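Local coordinates for protein Nsp15 (Middle East respiratory syndrome-related coronavirus, PDB 5YVD) that probably cleaves RNA on the 3' side of uridylates, as a hexameric viral endoribonuclease of the EndoU family, at residues Lys60-Ser65 with Tyr81-Trp86; Ala77-Lys82 with Ala97-Cys102; Pro67-Leu72 with Tyr153-Gly158. All blocks are in the same frame, centred on the assembly; numbering follows the deposited sequence.

Contact 1. Residues Lys60-Ser65 with Tyr81-Trp86; sequences KRAVRS and YKFVLW
Arg64 reaches over one face of the Phe83 ring, its NH1 lying 3.8 Å from Phe83 CG and displaced toward the rim. The two side chains cross at about a right angle, and the guanidinium is tilted 59° from the ring plane, so the groups do not lie flat on each other. With Arg64 CZ 5.3 Å from the centroid of the Phe83 ring, the cation-pi attraction is weak at most. The stronger hold on the charge is a salt bridge from NH2 to Asp121. Phe83 presents this face because its chi1 of 69° sets CG between the backbone N and the carbonyl carbon.

Next to this pair, Ala62 points its methyl group toward 81-86, and it is small enough to let the two segments approach closely. Its N donates to Val84 O over 3.0 Å, while its CB rests 4.3 Å from Leu85 CD2 and also near the Phe83 ring. A water extends this link: it donates to Ala62 O at 2.8 Å and accepts from Trp86 N at 3.1 Å.

Farther along, Arg61 CB and Trp86 CB pack 3.8 Å apart, and Val84 CG1 lies against Arg61 CA. The indole of Trp86 then turns away from the contact to meet Tyr58 edge-to-face. Tyr58 also receives Arg61 NE on its carbonyl oxygen, and the Arg61 side chain packs on Phe276 of the second subunit.

The segments run 85° apart, so a single direct backbone bond and one water-mediated link join them where they cross. Backbone polar groups are thus paired in the middle and apolar carbons fill in around them. Arg61 contributes its CB and Arg64 its NH1, while their polar ends find their main partners, Tyr58 O and Asp121, outside the two segments.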
# COMPACT_ATOMS: atom_id res chain seq x y z
N LYS A 60 14.82 -19.70 -2.65
CA LYS A 60 15.32 -20.87 -1.99
C LYS A 60 14.48 -22.08 -2.31
O LYS A 60 14.75 -23.14 -1.84
CB LYS A 60 15.39 -20.60 -0.50
CG LYS A 60 16.68 -19.93 -0.09
CD LYS A 60 16.53 -19.08 1.14
CE LYS A 60 17.85 -18.81 1.81
NZ LYS A 60 17.74 -18.81 3.28
N ARG A 61 13.46 -21.91 -3.12
CA ARG A 61 12.60 -23.01 -3.51
C ARG A 61 13.42 -24.21 -3.83
O ARG A 61 14.49 -24.09 -4.33
CB ARG A 61 11.74 -22.62 -4.70
CG ARG A 61 12.26 -23.05 -6.05
CD ARG A 61 11.66 -22.24 -7.18
NE ARG A 61 12.43 -21.03 -7.36
CZ ARG A 61 12.84 -20.55 -8.52
NH1 ARG A 61 12.54 -21.13 -9.64
NH2 ARG A 61 13.56 -19.46 -8.52
N ALA A 62 12.92 -25.39 -3.53
CA ALA A 62 13.62 -26.60 -3.85
C ALA A 62 13.42 -27.05 -5.26
O ALA A 62 12.35 -27.40 -5.62
CB ALA A 62 13.17 -27.68 -2.93
N VAL A 63 14.49 -27.11 -6.03
CA VAL A 63 14.41 -27.40 -7.44
C VAL A 63 14.57 -28.89 -7.72
O VAL A 63 15.61 -29.34 -8.18
CB VAL A 63 15.43 -26.59 -8.21
CG1 VAL A 63 15.24 -26.79 -9.73
CG2 VAL A 63 15.23 -25.14 -7.84
N ARG A 64 13.51 -29.63 -7.44
CA ARG A 64 13.52 -31.09 -7.56
C ARG A 64 12.09 -31.53 -7.67
O ARG A 64 11.20 -30.78 -7.31
CB ARG A 64 14.12 -31.72 -6.29
CG ARG A 64 13.57 -31.09 -5.02
CD ARG A 64 13.69 -31.94 -3.77
NE ARG A 64 15.03 -31.94 -3.20
CZ ARG A 64 15.29 -31.86 -1.90
NH1 ARG A 64 14.32 -31.76 -0.99
NH2 ARG A 64 16.55 -31.88 -1.50
N SER A 65 11.86 -32.74 -8.13
CA SER A 65 10.49 -33.26 -8.19
C SER A 65 10.00 -33.62 -6.79
O SER A 65 10.79 -33.85 -5.86
CB SER A 65 10.40 -34.49 -9.08
OG SER A 65 11.26 -35.53 -8.63
N TYR A 81 11.32 -29.98 6.34
CA TYR A 81 12.58 -29.95 7.08
C TYR A 81 13.75 -29.61 6.20
O TYR A 81 14.22 -30.43 5.43
CB TYR A 81 12.85 -31.31 7.72
CG TYR A 81 14.09 -31.34 8.62
CD1 TYR A 81 15.26 -31.97 8.20
CD2 TYR A 81 14.07 -30.76 9.90
CE1 TYR A 81 16.38 -32.02 9.02
CE2 TYR A 81 15.19 -30.81 10.72
CZ TYR A 81 16.35 -31.43 10.27
OH TYR A 81 17.47 -31.51 11.10
N LYS A 82 14.21 -28.38 6.35
CA LYS A 82 15.43 -27.90 5.71
C LYS A 82 15.26 -27.71 4.22
O LYS A 82 16.23 -27.56 3.49
CB LYS A 82 16.64 -28.78 6.04
CG LYS A 82 17.26 -28.46 7.39
CD LYS A 82 18.42 -29.40 7.68
CE LYS A 82 19.56 -28.70 8.41
NZ LYS A 82 19.11 -28.11 9.70
N PHE A 83 14.01 -27.66 3.78
CA PHE A 83 13.71 -27.24 2.43
C PHE A 83 12.35 -26.58 2.41
O PHE A 83 11.63 -26.60 3.38
CB PHE A 83 13.78 -28.41 1.42
CG PHE A 83 12.69 -29.44 1.58
CD1 PHE A 83 12.80 -30.45 2.52
CD2 PHE A 83 11.55 -29.40 0.79
CE1 PHE A 83 11.80 -31.38 2.68
CE2 PHE A 83 10.54 -30.35 0.95
CZ PHE A 83 10.67 -31.33 1.89
N VAL A 84 12.01 -26.01 1.28
CA VAL A 84 10.77 -25.29 1.12
C VAL A 84 10.27 -25.58 -0.28
O VAL A 84 11.07 -25.75 -1.21
CB VAL A 84 11.00 -23.78 1.36
CG1 VAL A 84 11.19 -23.03 0.05
CG2 VAL A 84 9.89 -23.20 2.21
N LEU A 85 8.96 -25.68 -0.41
CA LEU A 85 8.35 -26.12 -1.65
C LEU A 85 7.52 -25.01 -2.23
O LEU A 85 6.62 -24.50 -1.56
CB LEU A 85 7.48 -27.33 -1.38
CG LEU A 85 8.20 -28.65 -1.11
CD1 LEU A 85 7.18 -29.76 -0.87
CD2 LEU A 85 9.11 -29.07 -2.26
N TRP A 86 7.84 -24.62 -3.48
CA TRP A 86 7.11 -23.55 -4.18
C TRP A 86 5.94 -24.14 -4.95
O TRP A 86 6.10 -25.12 -5.67
CB TRP A 86 8.01 -22.77 -5.14
CG TRP A 86 7.44 -21.45 -5.62
CD1 TRP A 86 7.04 -21.14 -6.89
CD2 TRP A 86 7.24 -20.26 -4.84
NE1 TRP A 86 6.60 -19.82 -6.95
CE2 TRP A 86 6.71 -19.27 -5.70
CE3 TRP A 86 7.45 -19.94 -3.49
CZ2 TRP A 86 6.38 -17.99 -5.27
CZ3 TRP A 86 7.15 -18.62 -3.06
CH2 TRP A 86 6.61 -17.68 -3.94
O HOH W 1 9.96 -26.03 -5.31

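Contact 2. Residues Ala77-Lys82 with Ala97-Cys102; sequences ADICYK and ATIGVC
A water lodged between Cys80 and Ile99 is gripped by three protein groups: it donates to Cys80 O at 2.8 Å and accepts from Thr98 OG1 at 2.8 Å and from Ile99 N at 3.1 Å. It stands in for a direct backbone bond here, and the hydroxyl of Thr98 suits the place by supplying an additional donor. A second water spans Asp78 O and Ala97 N in the same manner, with longer bonds. Direct pairing is left to Lys82 N, whose bond to Ile99 O is weak, 2.9 Å long but bent to 129° at the hydrogen.

Beside these polar links, Ile79 and Ile99 cross at about a right angle. The delta methyl does most of the touching: Ile79 CD1 lies 3.4 Å from Ile99 CG1 and 3.9 Å from Ala97 CB. With its CG1 anti to the backbone N (chi1 -178°), Ile79 carries that methyl across to 97-102. A branched side chain suits position 99 because its two arms serve different neighbours: the CG1-CD1 arm of Ile99 meets Ile79, while CG2 stands 3.9 Å from Tyr81 CD2. Ile99 also touches Ile115 of strand 115-118, and Tyr81 meets the ring of Phe117 there.

Gly100 takes a positive phi of 62° and has no side chain to obstruct Lys82, whose aliphatic carbons pass beside the turn. Val101 CG2 packs on the Lys82 carbonyl carbon.

The chemistry implies a loop held beside strand 79-80, the outermost strand of the sheet within this chain, chiefly by interlocked isoleucines, with two waters linking backbone groups of the two segments that do not bond directly.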
# COMPACT_ATOMS: atom_id res chain seq x y z
N ALA A 77 0.81 -33.00 6.21
CA ALA A 77 2.15 -32.42 6.36
C ALA A 77 2.02 -30.93 6.66
O ALA A 77 1.52 -30.18 5.84
CB ALA A 77 2.96 -32.63 5.10
N ASP A 78 2.48 -30.52 7.84
CA ASP A 78 2.38 -29.13 8.29
C ASP A 78 3.55 -28.26 7.80
O ASP A 78 3.37 -27.09 7.50
CB ASP A 78 2.25 -29.08 9.83
CG ASP A 78 1.05 -29.90 10.37
OD1 ASP A 78 -0.10 -29.41 10.44
OD2 ASP A 78 1.26 -31.07 10.74
N ILE A 79 4.75 -28.82 7.69
CA ILE A 79 5.96 -28.03 7.40
C ILE A 79 7.08 -28.93 6.83
O ILE A 79 7.02 -30.17 6.97
CB ILE A 79 6.41 -27.33 8.69
CG1 ILE A 79 7.62 -26.44 8.48
CG2 ILE A 79 6.69 -28.33 9.78
CD1 ILE A 79 7.81 -25.46 9.63
N CYS A 80 8.06 -28.35 6.14
CA CYS A 80 9.13 -29.17 5.58
C CYS A 80 10.45 -28.96 6.35
O CYS A 80 10.69 -27.91 6.94
CB CYS A 80 9.32 -28.86 4.08
SG CYS A 80 8.01 -29.45 2.95
N TYR A 81 11.32 -29.98 6.34
CA TYR A 81 12.58 -29.95 7.08
C TYR A 81 13.75 -29.61 6.20
O TYR A 81 14.22 -30.43 5.43
CB TYR A 81 12.85 -31.31 7.72
CG TYR A 81 14.09 -31.34 8.62
CD1 TYR A 81 15.26 -31.97 8.20
CD2 TYR A 81 14.07 -30.76 9.90
CE1 TYR A 81 16.38 -32.02 9.02
CE2 TYR A 81 15.19 -30.81 10.72
CZ TYR A 81 16.35 -31.43 10.27
OH TYR A 81 17.47 -31.51 11.10
N LYS A 82 14.21 -28.38 6.35
CA LYS A 82 15.43 -27.90 5.71
C LYS A 82 15.26 -27.71 4.22
O LYS A 82 16.23 -27.56 3.49
CB LYS A 82 16.64 -28.78 6.04
CG LYS A 82 17.26 -28.46 7.39
CD LYS A 82 18.42 -29.40 7.68
CE LYS A 82 19.56 -28.70 8.41
NZ LYS A 82 19.11 -28.11 9.70
N ALA A 97 5.16 -21.46 7.81
CA ALA A 97 6.42 -21.45 8.53
C ALA A 97 7.40 -22.33 7.80
O ALA A 97 7.02 -23.09 6.93
CB ALA A 97 6.25 -21.93 9.97
N THR A 98 8.66 -22.25 8.21
CA THR A 98 9.74 -22.95 7.56
C THR A 98 10.74 -23.48 8.63
O THR A 98 10.67 -23.11 9.81
CB THR A 98 10.39 -21.99 6.56
OG1 THR A 98 10.92 -22.72 5.46
CG2 THR A 98 11.48 -21.21 7.21
N ILE A 99 11.63 -24.39 8.23
CA ILE A 99 12.63 -24.96 9.14
C ILE A 99 13.99 -25.04 8.46
O ILE A 99 14.16 -25.75 7.46
CB ILE A 99 12.25 -26.36 9.63
CG1 ILE A 99 10.97 -26.30 10.49
CG2 ILE A 99 13.38 -26.95 10.46
CD1 ILE A 99 10.31 -27.64 10.70
N GLY A 100 14.94 -24.30 9.01
CA GLY A 100 16.29 -24.29 8.51
C GLY A 100 16.37 -23.80 7.10
O GLY A 100 17.13 -24.32 6.31
N VAL A 101 15.60 -22.76 6.77
CA VAL A 101 15.64 -22.18 5.42
C VAL A 101 15.80 -20.66 5.41
O VAL A 101 16.58 -20.14 4.63
CB VAL A 101 14.38 -22.57 4.62
CG1 VAL A 101 14.40 -21.93 3.25
CG2 VAL A 101 14.28 -24.07 4.48
N CYS A 102 15.03 -19.95 6.22
CA CYS A 102 15.04 -18.48 6.27
C CYS A 102 14.85 -18.07 7.73
O CYS A 102 13.91 -18.53 8.40
CB CYS A 102 13.91 -17.94 5.39
SG CYS A 102 13.51 -16.17 5.52
O HOH W 2 3.24 -23.97 8.27
O HOH W 3 10.82 -25.54 5.51

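Contact 3. Residues Pro67-Leu72 with Tyr153-Gly158; sequences PDFKLL and YAYFNG
This is a buried helix-to-hairpin contact: the N-terminal end of helix 69-74 packs on strand 153-156, which pairs with strand 159-162. At its centre Phe69 and Tyr155 form an edge-to-face pair with centroids 4.8 Å apart and planes at 65°. Phe69 suits the place by offering a flat apolar ring whose edge can meet that face: its CE2 comes down over the middle of the Tyr155 ring, 3.6 Å from Tyr155 CZ, while the Tyr155 hydroxyl bonds to Tyr88 N.

Asp68, just before the helix, lays its carboxylate nearly parallel to the Tyr155 ring plane and bonds through OD1 to Phe69 N at 2.7 Å, met from above the carboxylate plane. Its OD2 bonds to Ser194 OG. Lys70, extended beyond CG, is long enough for NZ to donate to Tyr153 OH over 3.0 Å. That ammonium also bonds to Ser194 OG and Thr192 OG1, and the Tyr153 hydroxyl bonds to Thr192 O. A water joins Asp68 N to Tyr153 O.

An aromatic T-shaped pair beside a polar cluster thus docks a helix start on a beta hairpin of the Nsp15 middle domain, with Thr192 and Ser194, which fall in the endoribonuclease family region, joining the cluster.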
# COMPACT_ATOMS: atom_id res chain seq x y z
N PRO A 67 6.15 -35.32 -4.65
CA PRO A 67 4.72 -35.67 -4.69
C PRO A 67 3.87 -34.44 -4.75
O PRO A 67 4.24 -33.41 -4.21
CB PRO A 67 4.49 -36.40 -3.37
CG PRO A 67 5.83 -36.97 -3.00
CD PRO A 67 6.87 -36.05 -3.59
N ASP A 68 2.73 -34.53 -5.42
CA ASP A 68 1.91 -33.33 -5.63
C ASP A 68 1.33 -32.86 -4.30
O ASP A 68 1.06 -33.67 -3.41
CB ASP A 68 0.81 -33.59 -6.69
CG ASP A 68 0.10 -32.30 -7.12
OD1 ASP A 68 0.61 -31.19 -6.80
OD2 ASP A 68 -0.96 -32.40 -7.78
N PHE A 69 1.13 -31.57 -4.17
CA PHE A 69 0.78 -30.97 -2.88
C PHE A 69 -0.39 -31.63 -2.17
O PHE A 69 -0.35 -31.80 -0.95
CB PHE A 69 0.51 -29.48 -3.03
CG PHE A 69 1.66 -28.72 -3.61
CD1 PHE A 69 2.76 -28.45 -2.84
CD2 PHE A 69 1.66 -28.33 -4.93
CE1 PHE A 69 3.84 -27.79 -3.36
CE2 PHE A 69 2.74 -27.65 -5.46
CZ PHE A 69 3.83 -27.38 -4.67
N LYS A 70 -1.43 -31.98 -2.92
CA LYS A 70 -2.62 -32.57 -2.32
C LYS A 70 -2.31 -33.85 -1.55
O LYS A 70 -3.03 -34.20 -0.62
CB LYS A 70 -3.69 -32.85 -3.39
CG LYS A 70 -3.39 -34.08 -4.24
CD LYS A 70 -4.04 -34.09 -5.60
CE LYS A 70 -3.36 -35.15 -6.48
NZ LYS A 70 -4.01 -35.30 -7.81
N LEU A 71 -1.26 -34.57 -1.94
CA LEU A 71 -0.85 -35.73 -1.16
C LEU A 71 -0.24 -35.28 0.18
O LEU A 71 -0.53 -35.84 1.24
CB LEU A 71 0.12 -36.60 -1.94
CG LEU A 71 -0.39 -37.21 -3.27
CD1 LEU A 71 0.59 -38.27 -3.75
CD2 LEU A 71 -1.78 -37.81 -3.18
N LEU A 72 0.57 -34.24 0.13
CA LEU A 72 1.18 -33.75 1.35
C LEU A 72 0.08 -33.29 2.28
O LEU A 72 0.05 -33.70 3.43
CB LEU A 72 2.15 -32.63 1.05
CG LEU A 72 3.23 -32.97 0.01
CD1 LEU A 72 4.26 -31.84 -0.01
CD2 LEU A 72 3.91 -34.32 0.24
N TYR A 153 3.01 -40.15 -11.40
CA TYR A 153 3.34 -38.79 -11.73
C TYR A 153 3.79 -38.02 -10.49
O TYR A 153 3.63 -38.47 -9.36
CB TYR A 153 2.13 -38.11 -12.30
CG TYR A 153 1.01 -37.94 -11.29
CD1 TYR A 153 -0.00 -38.90 -11.18
CD2 TYR A 153 0.97 -36.83 -10.43
CE1 TYR A 153 -1.03 -38.75 -10.25
CE2 TYR A 153 -0.05 -36.68 -9.50
CZ TYR A 153 -1.05 -37.64 -9.41
OH TYR A 153 -2.10 -37.51 -8.49
N ALA A 154 4.31 -36.82 -10.72
CA ALA A 154 4.84 -35.97 -9.65
C ALA A 154 4.92 -34.52 -10.14
O ALA A 154 4.70 -34.23 -11.32
CB ALA A 154 6.22 -36.48 -9.22
N TYR A 155 5.24 -33.62 -9.24
CA TYR A 155 5.28 -32.21 -9.55
C TYR A 155 6.73 -31.81 -9.72
O TYR A 155 7.56 -32.23 -8.93
CB TYR A 155 4.66 -31.46 -8.39
CG TYR A 155 4.40 -30.00 -8.60
CD1 TYR A 155 5.35 -29.03 -8.25
CD2 TYR A 155 3.18 -29.57 -9.09
CE1 TYR A 155 5.07 -27.68 -8.39
CE2 TYR A 155 2.90 -28.22 -9.25
CZ TYR A 155 3.84 -27.29 -8.90
OH TYR A 155 3.50 -25.97 -9.08
N PHE A 156 7.05 -31.01 -10.74
CA PHE A 156 8.41 -30.48 -10.90
C PHE A 156 8.42 -29.09 -11.57
O PHE A 156 7.95 -28.94 -12.70
CB PHE A 156 9.29 -31.48 -11.69
CG PHE A 156 10.72 -31.04 -11.88
CD1 PHE A 156 11.49 -30.60 -10.80
CD2 PHE A 156 11.33 -31.11 -13.13
CE1 PHE A 156 12.80 -30.22 -10.98
CE2 PHE A 156 12.64 -30.72 -13.32
CZ PHE A 156 13.38 -30.28 -12.24
N ASN A 157 8.95 -28.08 -10.85
CA ASN A 157 9.03 -26.71 -11.35
C ASN A 157 7.70 -26.16 -11.96
O ASN A 157 7.72 -25.45 -12.96
CB ASN A 157 10.16 -26.59 -12.39
CG ASN A 157 11.54 -26.89 -11.83
OD1 ASN A 157 11.78 -26.85 -10.61
ND2 ASN A 157 12.47 -27.20 -12.72
N GLY A 158 6.56 -26.50 -11.37
CA GLY A 158 5.28 -26.08 -11.91
C GLY A 158 4.53 -27.09 -12.77
O GLY A 158 3.32 -26.97 -12.95
O HOH W 4 2.38 -37.36 -6.83

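Overall arrangement
All three contacts lie in the middle domain of Nsp15. Along the chain the order is 60-65, 67-72, 77-82, 81-86, 97-102 and 153-158, so contacts 1 and 3 interleave, whereas contact 2 falls between the two segments of contact 3. Contacts 1 and 2 have centres about 9 Å apart and share Tyr81 and Lys82; contact 3 lies about 12 Å from contact 1 and about 17 Å from contact 2, centre to centre. Helix 69-74 leads into strand 79-80, tying contact 3 to contact 2. Contacts 1 and 3 also touch the second subunit, so this packing reaches from the edge of the domain's mixed sheet to a subunit interface.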